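Local atomic coordinates of tyrosinase (Aspergillus oryzae, PDB entry 6JU8), a protein that probably oxidises L-tyrosine and L-dopa to L-dopaquinone with molecular oxygen at a dinuclear copper centre, a reaction of melanin biosynthesis. Residues Trp150-Phe155 with Asp380-Ile385; Met286-Leu291 with Lys450-Leu455; Pro6-Gly11 with Arg419-Phe424; Phe65-Ile70 with Thr76-Val81. The protein carries 1 engineered substitution. All coordinates share one frame; numbering follows the deposited sequence.

Overall arrangement
Contacts 1 and 2 are neighbours, with centres about 9 Å apart. They touch where Ile385 of helix 371-389 packs on Ile452 of helix 448-456. Contacts 3 and 4 form a second pair, about 15 Å between centres, joined by Tyr7 and Asp79. The two pairs lie well apart: the centres of contacts 1 and 4 are about 27 Å from each other, on opposite sides of the chain's centre. Contact 3 closes a loop of about 400 residues within which contacts 1 and 4 are nested. Contact 4 closes first along the chain. Contacts 1 and 4 lie within the tyrosinase central domain. Contact 2 packs the C-terminal helix 448-456 on helix 283-292; contact 3 joins the N-terminal segment to strand 420-423.

Contact 1. Residues Trp150-Phe155 with Asp380-Ile385; sequences WDFARF and DRLTAI
Asp151 and Arg381 face each other across this buried contact as opposite charges. Asp151 OD2 lies 3.7 Å from Arg381 NH1, a long salt bridge. The oxygen sits well out of the guanidinium plane, and no N-H points at it. Tyr456 OH completes the pair, hydrogen-bonded to both Asp151 OD2 and Arg381 NH2. An extended arginine chain from CG to NE brings the guanidinium there from helix 371-389. Ile385 CD1 lies over one face of the Arg381 guanidinium. A water adds a bridge: it donates to Asp151 OD1 at 2.7 Å and accepts a weak bond from Arg381 NH1 in the guanidinium plane. Asp151 OD1 also takes the backbone N of Ala153 at 3.2 Å, an Asx turn.

The apolar part is one touch. Phe152 CZ meets Leu382 CD1 at 3.7 Å. The Phe152 side chain is about 6 Å from that of the copper ligand His332. The direct Asp151-Arg381 attraction is one of charge alone; directional bonds come from Tyr456, the Ala153 N-H and, weakly for Arg381, water.

Contact 2. Residues Met286-Leu291 with Lys450-Leu455; sequences MTFRLL and KEISDL
This is an apolar contact between two nearly antiparallel helices, 283-292 and 448-456, where the C-terminal part of the chain packs on the tyrosinase central domain. The axes of the short segments come within 10.3 Å, and their directions differ by 167°. Phe288 and Ile452 carry most of it. The CG2 branch of Ile452 does the touching. It reaches Phe288 CD1 at 3.9 Å and Phe288 CE1 at 4.1 Å, approaching the ring at a slant. With chi1 of Ile452 at -67°, CG2 stands anti to the backbone N and faces Phe288, while CG1 leads to CD1, which packs on Ile385 of helix 371-389. From the next turn of its helix, Leu291 adds its CB, 4.2 Å from Ile452 CG2. Phe288 CE1 also lies 4.1 Å from Ser453 CA, which sits obliquely to the ring. Tyr456, just beyond the segment, also packs on Phe288 and Leu291. Ile385 touches Leu291 too, making a three-helix apolar junction. No hydrogen bond or salt bridge links the two segments, which implies that the direct attraction between them is van der Waals contact and burial of apolar surface.

Contact 3. Residues Pro6-Gly11 with Arg419-Phe424; sequences PYLITG and RKVVFF
Ile9 meets the ring of Phe424, and following its side chain gives the inner, buried half of this contact. CB comes first, with Ile9 CB 3.7 Å from Phe424 CE1. The CG2 branch, anti to the backbone N, stays on the same ring: Ile9 CG2 lies 4.0 Å from Phe424 CE1 and 4.1 Å from Phe424 CZ. The other branch starts at CG1, which is anti to the carbonyl carbon (chi1 -61°). It ends in CD1, and neither of these two atoms comes as close to the ring as CB. The carbonyl of Ile9 also takes part: Ile9 O is 3.5 Å from Phe424 CZ, at the ring edge and near the ring plane. One residue thus meets the same end of the ring with both side chain and backbone.

A second apolar patch, of similar size, forms on Val421, whose two methyls are shared out. Val421 CG1 touches Pro6 CG at 4.1 Å, and Val421 CG2 touches Leu8 CD2 at 4.2 Å, the leucine crossing the valine at about a right angle. No hydrogen bond joins the two segments.

The N-terminal segment runs beside the antiparallel hairpin of strands 412-415 and 420-423, which has a G1 beta bulge at Arg419 and Lys420. Ile9 makes a backbone hydrogen bond with His412 of the former strand. Helix 103-129 packs against both segments, with Tyr7 on Leu113 and Val117 and Phe424 on Val109.

Contact 4. Residues Phe65-Ile70 with Thr76-Val81; sequences FRLAGI and TEWDGV
The end of helix 64-69 meets an extended run of backbone that closes into a type I' turn from Trp78 to Val81, with Ile70 and Trp78 CA atoms 6.6 Å apart. Ile70 lies over one face of the Trp78 indole. Its CD1 is 3.5 Å from the centroid of the five-membered ring and 17° off the normal, a CH-pi contact. Asp79 CB lies against the opposite face, and Leu67 CD2 reaches Trp78 CZ2 at 4.1 Å. Trp78 NE1 hydrogen-bonds to Gln61 O, which helps fix the ring's rotation.

Arg66 carries the polar half, its chain bent at chi2 and chi3. Arg66 NH2 is 2.8 Å from Glu77 OE2, a salt bridge whose hydrogen bond is bent to 129° and weak. Arg66 NH2 also donates to Glu77 O at 3.0 Å, from above the carbonyl plane, while NH1 hydrogen-bonds to Leu58 O. Glu77 OE1 accepts from Gly80 N, tying the turn to the same carboxylate. A water accepts from Thr76 N and probably donates to Gly69 O. The contact brackets the copper ligand His71 in the tyrosinase central domain: Ile70 directly precedes it, and their side chains are about 5 Å apart.

Contact 1. Residues Trp150-Phe155 with Asp380-Ile385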
loop_
_atom_site.group_PDB
_atom_site.type_symbol
_atom_site.label_atom_id
_atom_site.label_comp_id
_atom_site.label_asym_id
_atom_site.label_seq_id
_atom_site.Cartn_x
_atom_site.Cartn_y
_atom_site.Cartn_z
ATOM N N TRP A 150 -10.082 17.340 -5.467
ATOM C CA TRP A 150 -10.665 16.099 -4.950
ATOM C C TRP A 150 -11.957 16.392 -4.204
ATOM O O TRP A 150 -11.950 17.032 -3.147
ATOM C CB TRP A 150 -9.675 15.410 -4.013
ATOM C CG TRP A 150 -10.279 14.256 -3.261
ATOM C CD1 TRP A 150 -11.100 13.287 -3.753
ATOM C CD2 TRP A 150 -10.075 13.986 -1.864
ATOM N NE1 TRP A 150 -11.436 12.421 -2.735
ATOM C CE2 TRP A 150 -10.828 12.826 -1.573
ATOM C CE3 TRP A 150 -9.361 14.616 -0.841
ATOM C CZ2 TRP A 150 -10.877 12.266 -0.295
ATOM C CZ3 TRP A 150 -9.413 14.064 0.431
ATOM C CH2 TRP A 150 -10.169 12.906 0.692
ATOM N N ASP A 151 -13.065 15.936 -4.777
ATOM C CA ASP A 151 -14.356 16.138 -4.121
ATOM C C ASP A 151 -14.559 15.072 -3.051
ATOM O O ASP A 151 -15.132 14.000 -3.274
ATOM C CB ASP A 151 -15.512 16.144 -5.125
ATOM C CG ASP A 151 -16.743 16.794 -4.482
ATOM O OD1 ASP A 151 -16.840 16.812 -3.244
ATOM O OD2 ASP A 151 -17.581 17.312 -5.252
ATOM N N PHE A 152 -14.048 15.376 -1.858
ATOM C CA PHE A 152 -14.098 14.423 -0.744
ATOM C C PHE A 152 -15.528 14.177 -0.263
ATOM O O PHE A 152 -15.756 13.233 0.512
ATOM C CB PHE A 152 -13.170 14.836 0.407
ATOM C CG PHE A 152 -13.403 16.225 0.956
ATOM C CD1 PHE A 152 -14.576 16.537 1.635
ATOM C CD2 PHE A 152 -12.459 17.234 0.778
ATOM C CE1 PHE A 152 -14.778 17.829 2.132
ATOM C CE2 PHE A 152 -12.622 18.515 1.292
ATOM C CZ PHE A 152 -13.805 18.803 1.971
ATOM N N ALA A 153 -16.494 15.001 -0.672
ATOM C CA ALA A 153 -17.870 14.902 -0.211
ATOM C C ALA A 153 -18.807 14.321 -1.261
ATOM O O ALA A 153 -20.000 14.175 -0.977
ATOM C CB ALA A 153 -18.345 16.268 0.243
ATOM N N ARG A 154 -18.315 13.970 -2.439
ATOM C CA ARG A 154 -19.128 13.434 -3.520
ATOM C C ARG A 154 -18.940 11.922 -3.596
ATOM O O ARG A 154 -17.806 11.440 -3.582
ATOM C CB ARG A 154 -18.695 14.060 -4.854
ATOM C CG ARG A 154 -19.567 13.634 -6.041
ATOM C CD ARG A 154 -19.069 14.359 -7.291
ATOM N NE ARG A 154 -19.905 14.015 -8.432
ATOM C CZ ARG A 154 -19.533 14.173 -9.700
ATOM N NH1 ARG A 154 -18.341 14.640 -10.008
ATOM N NH2 ARG A 154 -20.368 13.836 -10.668
ATOM N N PHE A 155 -20.014 11.147 -3.698
ATOM C CA PHE A 155 -19.861 9.703 -3.836
ATOM C C PHE A 155 -19.135 9.393 -5.134
ATOM O O PHE A 155 -19.482 9.948 -6.188
ATOM C CB PHE A 155 -21.255 9.060 -3.852
ATOM C CG PHE A 155 -21.991 9.211 -2.542
ATOM C CD1 PHE A 155 -21.355 9.013 -1.321
ATOM C CD2 PHE A 155 -23.338 9.552 -2.533
ATOM C CE1 PHE A 155 -22.083 9.108 -0.150
ATOM C CE2 PHE A 155 -24.077 9.633 -1.359
ATOM C CZ PHE A 155 -23.441 9.410 -0.153
ATOM N N ASP A 380 -10.641 25.278 -1.474
ATOM C CA ASP A 380 -10.775 26.540 -2.209
ATOM C C ASP A 380 -12.114 26.636 -2.922
ATOM O O ASP A 380 -12.765 27.694 -2.923
ATOM C CB ASP A 380 -9.622 26.674 -3.225
ATOM C CG ASP A 380 -9.602 28.109 -3.737
ATOM O OD1 ASP A 380 -9.288 28.987 -2.905
ATOM O OD2 ASP A 380 -9.932 28.351 -4.917
ATOM N N ARG A 381 -12.529 25.537 -3.545
ATOM C CA ARG A 381 -13.836 25.445 -4.224
ATOM C C ARG A 381 -14.993 25.656 -3.249
ATOM O O ARG A 381 -15.946 26.384 -3.543
ATOM C CB ARG A 381 -13.896 24.076 -4.920
ATOM C CG ARG A 381 -15.263 23.810 -5.592
ATOM C CD ARG A 381 -15.146 22.515 -6.417
ATOM N NE ARG A 381 -16.452 22.021 -6.825
ATOM C CZ ARG A 381 -17.235 21.263 -6.050
ATOM N NH1 ARG A 381 -16.847 20.928 -4.816
ATOM N NH2 ARG A 381 -18.415 20.855 -6.483
ATOM N N LEU A 382 -14.921 25.007 -2.082
ATOM C CA LEU A 382 -15.968 25.184 -1.077
ATOM C C LEU A 382 -16.032 26.637 -0.621
ATOM O O LEU A 382 -17.111 27.195 -0.425
ATOM C CB LEU A 382 -15.718 24.277 0.123
ATOM C CG LEU A 382 -15.904 22.771 -0.146
ATOM C CD1 LEU A 382 -15.503 21.981 1.086
ATOM C CD2 LEU A 382 -17.334 22.457 -0.571
ATOM N N THR A 383 -14.872 27.269 -0.487
ATOM C CA THR A 383 -14.829 28.699 -0.161
ATOM C C THR A 383 -15.520 29.490 -1.266
ATOM O O THR A 383 -16.323 30.404 -0.970
ATOM C CB THR A 383 -13.398 29.180 0.058
ATOM O OG1 THR A 383 -12.821 28.433 1.142
ATOM C CG2 THR A 383 -13.392 30.644 0.484
ATOM N N ALA A 384 -15.192 29.224 -2.531
ATOM C CA ALA A 384 -15.800 29.961 -3.644
ATOM C C ALA A 384 -17.290 29.733 -3.693
ATOM O O ALA A 384 -18.071 30.662 -3.947
ATOM C CB ALA A 384 -15.133 29.501 -4.950
ATOM N N ILE A 385 -17.751 28.494 -3.465
ATOM C CA ILE A 385 -19.207 28.237 -3.398
ATOM C C ILE A 385 -19.863 29.074 -2.315
ATOM O O ILE A 385 -20.888 29.747 -2.522
ATOM C CB ILE A 385 -19.498 26.745 -3.137
ATOM C CG1 ILE A 385 -19.018 25.869 -4.298
ATOM C CG2 ILE A 385 -20.987 26.540 -2.851
ATOM C CD1 ILE A 385 -18.967 24.389 -3.978
HETATM O O HOH W 1 -17.141 19.089 -1.875
#

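Contact 2. Residues Met286-Leu291 with Lys450-Leu455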
loop_
_atom_site.group_PDB
_atom_site.type_symbol
_atom_site.label_atom_id
_atom_site.label_comp_id
_atom_site.label_asym_id
_atom_site.label_seq_id
_atom_site.Cartn_x
_atom_site.Cartn_y
_atom_site.Cartn_z
ATOM N N MET A 286 -22.240 16.825 6.323
ATOM C CA MET A 286 -21.594 17.966 7.006
ATOM C C MET A 286 -21.220 19.038 6.003
ATOM O O MET A 286 -21.339 20.249 6.259
ATOM C CB MET A 286 -20.353 17.490 7.778
ATOM C CG MET A 286 -19.882 18.507 8.791
ATOM S SD MET A 286 -20.954 18.608 10.232
ATOM C CE MET A 286 -20.246 17.267 11.214
ATOM N N THR A 287 -20.760 18.620 4.828
ATOM C CA THR A 287 -20.385 19.544 3.754
ATOM C C THR A 287 -21.613 20.252 3.223
ATOM O O THR A 287 -21.634 21.483 2.980
ATOM C CB THR A 287 -19.638 18.759 2.652
ATOM O OG1 THR A 287 -18.454 18.191 3.227
ATOM C CG2 THR A 287 -19.191 19.706 1.549
ATOM N N PHE A 288 -22.708 19.526 3.011
ATOM C CA PHE A 288 -23.987 20.133 2.641
ATOM C C PHE A 288 -24.417 21.198 3.630
ATOM O O PHE A 288 -24.811 22.302 3.237
ATOM C CB PHE A 288 -25.050 19.039 2.537
ATOM C CG PHE A 288 -26.408 19.561 2.111
ATOM C CD1 PHE A 288 -26.671 19.962 0.818
ATOM C CD2 PHE A 288 -27.410 19.669 3.055
ATOM C CE1 PHE A 288 -27.920 20.458 0.450
ATOM C CE2 PHE A 288 -28.658 20.119 2.686
ATOM C CZ PHE A 288 -28.944 20.518 1.383
ATOM N N ARG A 289 -24.333 20.891 4.925
ATOM C CA ARG A 289 -24.726 21.869 5.942
ATOM C C ARG A 289 -23.829 23.107 5.870
ATOM O O ARG A 289 -24.292 24.230 6.056
ATOM C CB ARG A 289 -24.602 21.195 7.315
ATOM C CG ARG A 289 -25.692 20.149 7.561
ATOM C CD ARG A 289 -25.478 19.480 8.917
ATOM N NE ARG A 289 -26.444 18.399 9.103
ATOM C CZ ARG A 289 -26.989 18.038 10.245
ATOM N NH1 ARG A 289 -26.671 18.645 11.380
ATOM N NH2 ARG A 289 -27.857 17.039 10.263
ATOM N N LEU A 290 -22.535 22.928 5.605
ATOM C CA LEU A 290 -21.612 24.059 5.505
ATOM C C LEU A 290 -22.055 25.024 4.428
ATOM O O LEU A 290 -21.982 26.245 4.587
ATOM C CB LEU A 290 -20.196 23.573 5.177
ATOM C CG LEU A 290 -19.165 24.708 5.014
ATOM C CD1 LEU A 290 -18.888 25.408 6.329
ATOM C CD2 LEU A 290 -17.881 24.158 4.400
ATOM N N LEU A 291 -22.488 24.468 3.296
ATOM C CA LEU A 291 -22.805 25.275 2.128
ATOM C C LEU A 291 -24.211 25.845 2.153
ATOM O O LEU A 291 -24.492 26.764 1.358
ATOM C CB LEU A 291 -22.617 24.422 0.855
ATOM C CG LEU A 291 -21.205 23.885 0.629
ATOM C CD1 LEU A 291 -21.163 23.008 -0.600
ATOM C CD2 LEU A 291 -20.171 25.021 0.529
ATOM N N LYS A 450 -29.139 24.444 -6.672
ATOM C CA LYS A 450 -29.572 23.148 -7.176
ATOM C C LYS A 450 -28.407 22.166 -7.264
ATOM O O LYS A 450 -28.522 20.999 -6.867
ATOM C CB LYS A 450 -30.225 23.301 -8.548
ATOM N N GLU A 451 -27.264 22.618 -7.796
ATOM C CA GLU A 451 -26.108 21.736 -7.915
ATOM C C GLU A 451 -25.617 21.291 -6.545
ATOM O O GLU A 451 -25.250 20.135 -6.366
ATOM C CB GLU A 451 -25.009 22.433 -8.716
ATOM C CG GLU A 451 -23.844 21.509 -9.016
ATOM C CD GLU A 451 -22.873 21.994 -10.080
ATOM O OE1 GLU A 451 -23.203 22.939 -10.844
ATOM O OE2 GLU A 451 -21.786 21.370 -10.177
ATOM N N ILE A 452 -25.606 22.182 -5.553
ATOM C CA ILE A 452 -25.200 21.760 -4.195
ATOM C C ILE A 452 -26.094 20.641 -3.697
ATOM O O ILE A 452 -25.628 19.648 -3.082
ATOM C CB ILE A 452 -25.279 22.957 -3.224
ATOM C CG1 ILE A 452 -24.240 24.031 -3.552
ATOM C CG2 ILE A 452 -25.211 22.517 -1.770
ATOM C CD1 ILE A 452 -24.481 25.370 -2.901
ATOM N N SER A 453 -27.407 20.790 -3.912
ATOM C CA SER A 453 -28.361 19.752 -3.514
ATOM C C SER A 453 -28.159 18.468 -4.294
ATOM O O SER A 453 -28.162 17.365 -3.735
ATOM C CB SER A 453 -29.782 20.302 -3.693
ATOM O OG SER A 453 -30.787 19.357 -3.365
ATOM N N ASP A 454 -27.937 18.581 -5.599
ATOM C CA ASP A 454 -27.705 17.385 -6.394
ATOM C C ASP A 454 -26.487 16.590 -5.923
ATOM O O ASP A 454 -26.489 15.365 -5.873
ATOM C CB ASP A 454 -27.510 17.768 -7.862
ATOM C CG ASP A 454 -28.786 18.160 -8.570
ATOM O OD1 ASP A 454 -29.872 17.999 -7.981
ATOM O OD2 ASP A 454 -28.671 18.627 -9.725
ATOM N N LEU A 455 -25.399 17.289 -5.635
ATOM C CA LEU A 455 -24.155 16.630 -5.250
ATOM C C LEU A 455 -24.136 16.182 -3.801
ATOM O O LEU A 455 -23.606 15.098 -3.504
ATOM C CB LEU A 455 -22.968 17.580 -5.497
ATOM C CG LEU A 455 -22.625 17.905 -6.953
ATOM C CD1 LEU A 455 -21.609 19.033 -7.038
ATOM C CD2 LEU A 455 -22.043 16.665 -7.643
#

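Contact 3. Residues Pro6-Gly11 with Arg419-Phe424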
loop_
_atom_site.group_PDB
_atom_site.type_symbol
_atom_site.label_atom_id
_atom_site.label_comp_id
_atom_site.label_asym_id
_atom_site.label_seq_id
_atom_site.Cartn_x
_atom_site.Cartn_y
_atom_site.Cartn_z
ATOM N N PRO A 6 12.191 37.766 -6.194
ATOM C CA PRO A 6 10.934 37.137 -5.779
ATOM C C PRO A 6 10.245 36.425 -6.940
ATOM O O PRO A 6 10.421 36.799 -8.094
ATOM C CB PRO A 6 10.083 38.316 -5.295
ATOM C CG PRO A 6 10.625 39.483 -6.038
ATOM C CD PRO A 6 12.087 39.248 -6.236
ATOM N N TYR A 7 9.532 35.369 -6.582
ATOM C CA TYR A 7 8.671 34.627 -7.481
ATOM C C TYR A 7 7.282 35.251 -7.467
ATOM O O TYR A 7 6.568 35.174 -6.468
ATOM C CB TYR A 7 8.606 33.159 -7.079
ATOM C CG TYR A 7 7.819 32.350 -8.086
ATOM C CD1 TYR A 7 8.440 31.866 -9.232
ATOM C CD2 TYR A 7 6.471 32.093 -7.896
ATOM C CE1 TYR A 7 7.715 31.132 -10.160
ATOM C CE2 TYR A 7 5.754 31.357 -8.813
ATOM C CZ TYR A 7 6.372 30.873 -9.939
ATOM O OH TYR A 7 5.629 30.141 -10.839
ATOM N N LEU A 8 6.916 35.921 -8.544
ATOM C CA LEU A 8 5.671 36.692 -8.537
ATOM C C LEU A 8 4.492 35.810 -8.918
ATOM O O LEU A 8 4.452 35.270 -10.021
ATOM C CB LEU A 8 5.837 37.845 -9.534
ATOM C CG LEU A 8 6.991 38.788 -9.204
ATOM C CD1 LEU A 8 7.111 39.878 -10.253
ATOM C CD2 LEU A 8 6.795 39.417 -7.823
ATOM N N ILE A 9 3.574 35.623 -7.979
ATOM C CA ILE A 9 2.436 34.728 -8.185
ATOM C C ILE A 9 1.305 35.499 -8.848
ATOM O O ILE A 9 0.900 36.569 -8.397
ATOM C CB ILE A 9 1.989 34.096 -6.857
ATOM C CG1 ILE A 9 3.139 33.256 -6.263
ATOM C CG2 ILE A 9 0.720 33.277 -6.997
ATOM C CD1 ILE A 9 3.054 33.110 -4.756
ATOM N N THR A 10 0.804 34.944 -9.948
ATOM C CA THR A 10 -0.198 35.571 -10.784
ATOM C C THR A 10 -1.356 34.626 -11.074
ATOM O O THR A 10 -2.404 35.066 -11.530
ATOM C CB THR A 10 0.395 35.943 -12.161
ATOM O OG1 THR A 10 0.978 34.768 -12.741
ATOM C CG2 THR A 10 1.520 36.951 -11.983
ATOM N N GLY A 11 -1.160 33.329 -10.868
ATOM C CA GLY A 11 -2.049 32.377 -11.517
ATOM C C GLY A 11 -1.596 32.166 -12.950
ATOM O O GLY A 11 -0.678 32.866 -13.434
ATOM N N ARG A 419 3.206 49.724 -8.725
ATOM C CA ARG A 419 4.398 49.215 -9.395
ATOM C C ARG A 419 5.435 48.697 -8.408
ATOM O O ARG A 419 6.630 48.936 -8.561
ATOM C CB ARG A 419 4.992 50.326 -10.275
ATOM N N LYS A 420 4.969 47.991 -7.379
ATOM C CA LYS A 420 5.826 47.476 -6.324
ATOM C C LYS A 420 5.633 45.977 -6.153
ATOM O O LYS A 420 4.570 45.436 -6.447
ATOM C CB LYS A 420 5.531 48.162 -4.984
ATOM C CG LYS A 420 5.837 49.651 -4.960
ATOM C CD LYS A 420 7.272 49.963 -4.585
ATOM C CE LYS A 420 7.455 51.420 -4.176
ATOM N NZ LYS A 420 6.556 52.294 -4.985
ATOM N N VAL A 421 6.648 45.314 -5.625
ATOM C CA VAL A 421 6.524 43.956 -5.104
ATOM C C VAL A 421 6.008 44.007 -3.669
ATOM O O VAL A 421 6.570 44.710 -2.819
ATOM C CB VAL A 421 7.875 43.208 -5.119
ATOM C CG1 VAL A 421 7.730 41.838 -4.455
ATOM C CG2 VAL A 421 8.375 43.092 -6.551
ATOM N N VAL A 422 4.908 43.307 -3.423
ATOM C CA VAL A 422 4.275 43.331 -2.117
ATOM C C VAL A 422 3.860 41.906 -1.742
ATOM O O VAL A 422 3.851 41.037 -2.619
ATOM C CB VAL A 422 3.030 44.231 -2.069
ATOM C CG1 VAL A 422 3.389 45.684 -2.335
ATOM C CG2 VAL A 422 1.982 43.737 -3.076
ATOM N N PHE A 423 3.500 41.691 -0.480
ATOM C CA PHE A 423 2.844 40.421 -0.154
ATOM C C PHE A 423 1.390 40.433 -0.610
ATOM O O PHE A 423 0.717 41.476 -0.557
ATOM C CB PHE A 423 2.904 40.172 1.348
ATOM C CG PHE A 423 4.275 39.772 1.837
ATOM C CD1 PHE A 423 4.873 38.605 1.357
ATOM C CD2 PHE A 423 4.948 40.537 2.770
ATOM C CE1 PHE A 423 6.117 38.223 1.830
ATOM C CE2 PHE A 423 6.189 40.152 3.228
ATOM C CZ PHE A 423 6.793 38.994 2.763
ATOM N N PHE A 424 0.865 39.265 -0.960
ATOM C CA PHE A 424 -0.578 39.075 -1.069
ATOM C C PHE A 424 -1.302 39.469 0.218
ATOM O O PHE A 424 -0.796 39.300 1.324
ATOM C CB PHE A 424 -0.913 37.613 -1.376
ATOM C CG PHE A 424 -0.959 37.273 -2.848
ATOM C CD1 PHE A 424 0.175 36.938 -3.575
ATOM C CD2 PHE A 424 -2.184 37.286 -3.505
ATOM C CE1 PHE A 424 0.097 36.618 -4.927
ATOM C CE2 PHE A 424 -2.273 36.986 -4.855
ATOM C CZ PHE A 424 -1.129 36.657 -5.555
#

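Contact 4. Residues Phe65-Ile70 with Thr76-Val81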
loop_
_atom_site.group_PDB
_atom_site.type_symbol
_atom_site.label_atom_id
_atom_site.label_comp_id
_atom_site.label_asym_id
_atom_site.label_seq_id
_atom_site.Cartn_x
_atom_site.Cartn_y
_atom_site.Cartn_z
ATOM N N PHE A 65 9.789 19.609 -2.850
ATOM C CA PHE A 65 10.119 19.621 -1.437
ATOM C C PHE A 65 10.019 21.049 -0.886
ATOM O O PHE A 65 9.450 21.307 0.163
ATOM C CB PHE A 65 11.533 19.069 -1.173
ATOM C CG PHE A 65 11.861 19.034 0.299
ATOM C CD1 PHE A 65 12.275 20.182 0.970
ATOM C CD2 PHE A 65 11.743 17.840 1.017
ATOM C CE1 PHE A 65 12.554 20.164 2.333
ATOM C CE2 PHE A 65 12.009 17.820 2.369
ATOM C CZ PHE A 65 12.432 18.960 3.020
ATOM N N ARG A 66 10.611 22.020 -1.595
ATOM C CA ARG A 66 10.611 23.381 -1.066
ATOM C C ARG A 66 9.234 24.014 -1.120
ATOM O O ARG A 66 8.893 24.820 -0.239
ATOM C CB ARG A 66 11.642 24.225 -1.812
ATOM C CG ARG A 66 13.088 23.813 -1.594
ATOM C CD ARG A 66 13.609 24.125 -0.196
ATOM N NE ARG A 66 13.420 25.523 0.199
ATOM C CZ ARG A 66 14.158 26.530 -0.230
ATOM N NH1 ARG A 66 15.139 26.337 -1.111
ATOM N NH2 ARG A 66 13.905 27.777 0.180
ATOM N N LEU A 67 8.423 23.719 -2.129
ATOM C CA LEU A 67 7.049 24.226 -2.155
ATOM C C LEU A 67 6.206 23.651 -1.027
ATOM O O LEU A 67 5.511 24.403 -0.326
ATOM C CB LEU A 67 6.404 23.895 -3.510
ATOM C CG LEU A 67 7.029 24.645 -4.685
ATOM C CD1 LEU A 67 6.522 24.062 -5.989
ATOM C CD2 LEU A 67 6.690 26.135 -4.584
ATOM N N ALA A 68 6.299 22.339 -0.800
ATOM C CA ALA A 68 5.658 21.726 0.359
ATOM C C ALA A 68 6.211 22.287 1.665
ATOM O O ALA A 68 5.492 22.429 2.659
ATOM C CB ALA A 68 5.852 20.224 0.317
ATOM N N GLY A 69 7.497 22.644 1.678
ATOM C CA GLY A 69 8.120 23.166 2.881
ATOM C C GLY A 69 7.579 24.515 3.280
ATOM O O GLY A 69 7.706 24.908 4.442
ATOM N N ILE A 70 6.934 25.251 2.375
ATOM C CA ILE A 70 6.334 26.534 2.782
ATOM C C ILE A 70 5.355 26.330 3.904
ATOM O O ILE A 70 5.246 27.157 4.819
ATOM C CB ILE A 70 5.637 27.179 1.557
ATOM C CG1 ILE A 70 6.664 27.654 0.519
ATOM C CG2 ILE A 70 4.738 28.318 2.004
ATOM C CD1 ILE A 70 6.085 27.997 -0.830
ATOM N N THR A 76 11.922 26.578 7.112
ATOM C CA THR A 76 12.989 27.404 6.579
ATOM C C THR A 76 12.440 28.597 5.794
ATOM O O THR A 76 11.254 28.718 5.558
ATOM C CB THR A 76 13.916 26.623 5.620
ATOM O OG1 THR A 76 13.197 26.337 4.409
ATOM C CG2 THR A 76 14.365 25.292 6.199
ATOM N N GLU A 77 13.362 29.443 5.343
ATOM C CA GLU A 77 13.066 30.531 4.428
ATOM C C GLU A 77 12.485 30.014 3.121
ATOM O O GLU A 77 12.737 28.886 2.710
ATOM C CB GLU A 77 14.310 31.381 4.148
ATOM C CG GLU A 77 15.282 30.766 3.172
ATOM C CD GLU A 77 14.995 31.043 1.716
ATOM O OE1 GLU A 77 14.500 32.094 1.264
ATOM O OE2 GLU A 77 15.284 30.124 0.934
ATOM N N TRP A 78 11.677 30.877 2.502
ATOM C CA TRP A 78 11.243 30.647 1.131
ATOM C C TRP A 78 11.101 32.008 0.457
ATOM O O TRP A 78 10.604 32.954 1.079
ATOM C CB TRP A 78 9.929 29.843 1.066
ATOM C CG TRP A 78 9.616 29.476 -0.357
ATOM C CD1 TRP A 78 10.100 28.407 -1.061
ATOM C CD2 TRP A 78 8.745 30.174 -1.260
ATOM N NE1 TRP A 78 9.594 28.414 -2.328
ATOM C CE2 TRP A 78 8.751 29.475 -2.487
ATOM C CE3 TRP A 78 7.947 31.324 -1.130
ATOM C CZ2 TRP A 78 8.005 29.885 -3.600
ATOM C CZ3 TRP A 78 7.219 31.718 -2.230
ATOM C CH2 TRP A 78 7.246 31.011 -3.428
ATOM N N ASP A 79 11.545 32.118 -0.782
ATOM C CA ASP A 79 11.437 33.348 -1.565
ATOM C C ASP A 79 11.966 34.567 -0.814
ATOM O O ASP A 79 11.460 35.685 -0.949
ATOM C CB ASP A 79 10.018 33.603 -2.060
ATOM C CG ASP A 79 10.004 34.358 -3.381
ATOM O OD1 ASP A 79 11.001 34.255 -4.139
ATOM O OD2 ASP A 79 8.997 35.047 -3.651
ATOM N N GLY A 80 13.049 34.360 -0.053
ATOM C CA GLY A 80 13.677 35.494 0.601
ATOM C C GLY A 80 12.988 35.940 1.875
ATOM O O GLY A 80 13.411 36.929 2.481
ATOM N N VAL A 81 11.959 35.206 2.282
ATOM C CA VAL A 81 11.219 35.505 3.506
ATOM C C VAL A 81 11.698 34.559 4.597
ATOM O O VAL A 81 11.648 33.333 4.405
ATOM C CB VAL A 81 9.711 35.305 3.280
ATOM C CG1 VAL A 81 8.937 35.692 4.532
ATOM C CG2 VAL A 81 9.227 36.044 2.047
HETATM O O HOH W 2 9.681 27.360 3.632
HETATM O O HOH W 3 10.266 24.886 5.365
#